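Local coordinates for Rho GTPase-activating protein 26 (Gallus gallus, PDB 1F7C) that stimulates GTP hydrolysis by the Rho-family GTPases RhoA and Cdc42 through its all-helical RhoGAP domain, the part described here, at residues G57-V62 against T96-L101. Sequence-based numbering, arbitrary orientation.
Sequences GLYRIV and TITSAL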
ATOM      1  N   GLY A  57       8.236   9.411 -10.093  1.00 35.22           N
ATOM      2  CA  GLY A  57       6.934   9.638  -9.490  1.00 33.51           C
ATOM      3  C   GLY A  57       5.994   8.442  -9.419  1.00 33.56           C
ATOM      4  O   GLY A  57       4.774   8.609  -9.496  1.00 30.17           O
ATOM      5  N   LEU A  58       6.550   7.240  -9.274  1.00 34.26           N
ATOM      6  CA  LEU A  58       5.742   6.025  -9.174  1.00 33.86           C
ATOM      7  C   LEU A  58       4.678   6.175  -8.094  1.00 34.39           C
ATOM      8  O   LEU A  58       4.997   6.448  -6.930  1.00 31.33           O
ATOM      9  CB  LEU A  58       6.613   4.813  -8.823  1.00 34.28           C
ATOM     10  CG  LEU A  58       7.394   4.060  -9.897  1.00 34.01           C
ATOM     11  CD1 LEU A  58       8.214   2.966  -9.222  1.00 32.65           C
ATOM     12  CD2 LEU A  58       6.437   3.452 -10.928  1.00 31.34           C
ATOM     13  N   TYR A  59       3.420   5.989  -8.492  1.00 34.45           N
ATOM     14  CA  TYR A  59       2.275   6.079  -7.588  1.00 36.07           C
ATOM     15  C   TYR A  59       1.871   7.511  -7.203  1.00 38.26           C
ATOM     16  O   TYR A  59       0.864   7.718  -6.534  1.00 39.79           O
ATOM     17  CB  TYR A  59       2.528   5.230  -6.325  1.00 31.52           C
ATOM     18  CG  TYR A  59       2.652   3.748  -6.614  1.00 26.57           C
ATOM     19  CD1 TYR A  59       3.897   3.101  -6.580  1.00 26.78           C
ATOM     20  CD2 TYR A  59       1.527   2.993  -6.945  1.00 26.01           C
ATOM     21  CE1 TYR A  59       4.012   1.731  -6.872  1.00 24.20           C
ATOM     22  CE2 TYR A  59       1.625   1.625  -7.243  1.00 26.38           C
ATOM     23  CZ  TYR A  59       2.865   1.000  -7.203  1.00 26.59           C
ATOM     24  OH  TYR A  59       2.944  -0.346  -7.487  1.00 28.84           O
ATOM     25  N   ARG A  60       2.656   8.495  -7.623  1.00 41.29           N
ATOM     26  CA  ARG A  60       2.346   9.894  -7.346  1.00 44.43           C
ATOM     27  C   ARG A  60       1.686  10.442  -8.611  1.00 44.12           C
ATOM     28  O   ARG A  60       0.704  11.178  -8.555  1.00 45.40           O
ATOM     29  CB  ARG A  60       3.629  10.680  -7.045  1.00 47.08           C
ATOM     30  CG  ARG A  60       3.408  12.169  -6.803  1.00 53.33           C
ATOM     31  CD  ARG A  60       4.656  12.975  -7.130  1.00 57.93           C
ATOM     32  NE  ARG A  60       5.694  12.862  -6.109  1.00 63.48           N
ATOM     33  CZ  ARG A  60       6.991  13.067  -6.337  1.00 66.02           C
ATOM     34  NH1 ARG A  60       7.408  13.388  -7.557  1.00 65.93           N
ATOM     35  NH2 ARG A  60       7.873  12.962  -5.345  1.00 65.50           N
ATOM     36  N   ILE A  61       2.241  10.061  -9.754  1.00 46.73           N
ATOM     37  CA  ILE A  61       1.738  10.479 -11.053  1.00 47.91           C
ATOM     38  C   ILE A  61       0.503   9.662 -11.369  1.00 49.46           C
ATOM     39  O   ILE A  61       0.546   8.434 -11.365  1.00 49.10           O
ATOM     40  CB  ILE A  61       2.792  10.252 -12.166  1.00 48.42           C
ATOM     41  CG1 ILE A  61       4.011  11.144 -11.914  1.00 48.63           C
ATOM     42  CG2 ILE A  61       2.185  10.523 -13.534  1.00 47.14           C
ATOM     43  CD1 ILE A  61       3.679  12.627 -11.780  1.00 49.87           C
ATOM     44  N   VAL A  62      -0.595  10.356 -11.642  1.00 51.68           N
ATOM     45  CA  VAL A  62      -1.863   9.715 -11.944  1.00 53.00           C
ATOM     46  C   VAL A  62      -2.042   9.483 -13.437  1.00 53.59           C
ATOM     47  O   VAL A  62      -1.672  10.323 -14.253  1.00 55.49           O
ATOM     48  CB  VAL A  62      -3.020  10.571 -11.420  1.00 52.70           C
ATOM     49  CG1 VAL A  62      -4.337   9.870 -11.669  1.00 53.38           C
ATOM     50  CG2 VAL A  62      -2.820  10.841  -9.932  1.00 52.23           C
ATOM     51  N   THR A  96      -0.710   4.050 -15.697  1.00 41.77           N
ATOM     52  CA  THR A  96      -2.020   3.412 -15.767  1.00 41.25           C
ATOM     53  C   THR A  96      -2.092   2.218 -14.818  1.00 40.45           C
ATOM     54  O   THR A  96      -3.099   2.008 -14.140  1.00 39.06           O
ATOM     55  CB  THR A  96      -2.307   2.919 -17.206  1.00 41.97           C
ATOM     56  OG1 THR A  96      -2.353   4.041 -18.096  1.00 46.15           O
ATOM     57  CG2 THR A  96      -3.625   2.177 -17.271  1.00 44.41           C
ATOM     58  N   ILE A  97      -1.015   1.439 -14.785  1.00 39.38           N
ATOM     59  CA  ILE A  97      -0.930   0.265 -13.934  1.00 37.06           C
ATOM     60  C   ILE A  97      -0.835   0.599 -12.442  1.00 37.89           C
ATOM     61  O   ILE A  97      -1.362  -0.144 -11.608  1.00 36.75           O
ATOM     62  CB  ILE A  97       0.269  -0.606 -14.354  1.00 38.05           C
ATOM     63  CG1 ILE A  97       0.032  -1.120 -15.780  1.00 35.29           C
ATOM     64  CG2 ILE A  97       0.474  -1.759 -13.349  1.00 37.05           C
ATOM     65  CD1 ILE A  97       1.215  -1.828 -16.407  1.00 36.09           C
ATOM     66  N   THR A  98      -0.175   1.705 -12.096  1.00 36.60           N
ATOM     67  CA  THR A  98      -0.058   2.080 -10.686  1.00 37.31           C
ATOM     68  C   THR A  98      -1.355   2.724 -10.220  1.00 38.39           C
ATOM     69  O   THR A  98      -1.724   2.624  -9.049  1.00 37.66           O
ATOM     70  CB  THR A  98       1.106   3.072 -10.413  1.00 35.66           C
ATOM     71  OG1 THR A  98       0.891   4.286 -11.136  1.00 34.18           O
ATOM     72  CG2 THR A  98       2.435   2.460 -10.830  1.00 36.70           C
ATOM     73  N   SER A  99      -2.042   3.397 -11.138  1.00 39.22           N
ATOM     74  CA  SER A  99      -3.308   4.027 -10.798  1.00 38.55           C
ATOM     75  C   SER A  99      -4.373   2.953 -10.603  1.00 37.13           C
ATOM     76  O   SER A  99      -5.242   3.083  -9.745  1.00 37.14           O
ATOM     77  CB  SER A  99      -3.726   5.018 -11.885  1.00 38.20           C
ATOM     78  OG  SER A  99      -3.035   6.249 -11.720  1.00 40.01           O
ATOM     79  N   ALA A 100      -4.281   1.880 -11.384  1.00 35.57           N
ATOM     80  CA  ALA A 100      -5.229   0.789 -11.270  1.00 35.93           C
ATOM     81  C   ALA A 100      -5.122   0.204  -9.873  1.00 38.46           C
ATOM     82  O   ALA A 100      -6.133  -0.064  -9.217  1.00 40.20           O
ATOM     83  CB  ALA A 100      -4.932  -0.280 -12.305  1.00 33.57           C
ATOM     84  N   LEU A 101      -3.886   0.009  -9.420  1.00 38.11           N
ATOM     85  CA  LEU A 101      -3.635  -0.546  -8.105  1.00 36.20           C
ATOM     86  C   LEU A 101      -4.213   0.330  -6.992  1.00 37.53           C
ATOM     87  O   LEU A 101      -4.830  -0.180  -6.055  1.00 38.13           O
ATOM     88  CB  LEU A 101      -2.128  -0.748  -7.904  1.00 35.09           C
ATOM     89  CG  LEU A 101      -1.665  -1.344  -6.572  1.00 34.04           C
ATOM     90  CD1 LEU A 101      -0.381  -2.124  -6.779  1.00 36.14           C
ATOM     91  CD2 LEU A 101      -1.469  -0.246  -5.542  1.00 32.31           C
TER
HETATM   92  O   HOH W   1       2.685   6.209 -11.464  1.00 30.02           O
HETATM   93  O   HOH W   2      -0.606   6.438  -9.837  1.00 35.74           O
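Y59 lays its ring against T98, and this contact packs the loop of the RhoGAP domain that carries the predicted arginine finger, R60, against helix 94-106. It illustrates how the residue beside a predicted finger, rather than the finger itself, can make the packing contact. The methyl CG2 of T98 sits over one face of the ring, 3.9 Å from the Y59 centroid and 17° off the normal, a CH-pi contact displaced toward the rim. CB of T98 comes closer still, 3.5 Å from both CD2 and CE2 of Y59. With CG anti to the carbonyl carbon (chi1 -64°), the tyrosine swings its ring across the helix, and CE2 ends 4.0 Å from L101 CD2. Beyond the two segments, Y59 OH is hydrogen-bonded to H158 and the ring meets F180 edge-to-face, so the ring is held at its phenolic end as well as on its T98 face. L58 CD2 also reaches T98 CG2, at 4.1 Å, the two side chains crossing at about a right angle.

The threonine divides its two branches between different tasks. Its chi1 of 61° places the methyl on the ring and turns OG1 toward two waters that join the segments, which share no direct hydrogen bond. The first water accepts from Y59 N and donates to I61 O; the second donates to the same carbonyl and also reaches S99 OG. S99 itself is hydrogen-bonded to G63, just beyond V62. R60 points away from the helix, while its backbone N joins I61 N in donating to G57 O. V62 brings CG1 to 3.8 Å from S99 OG.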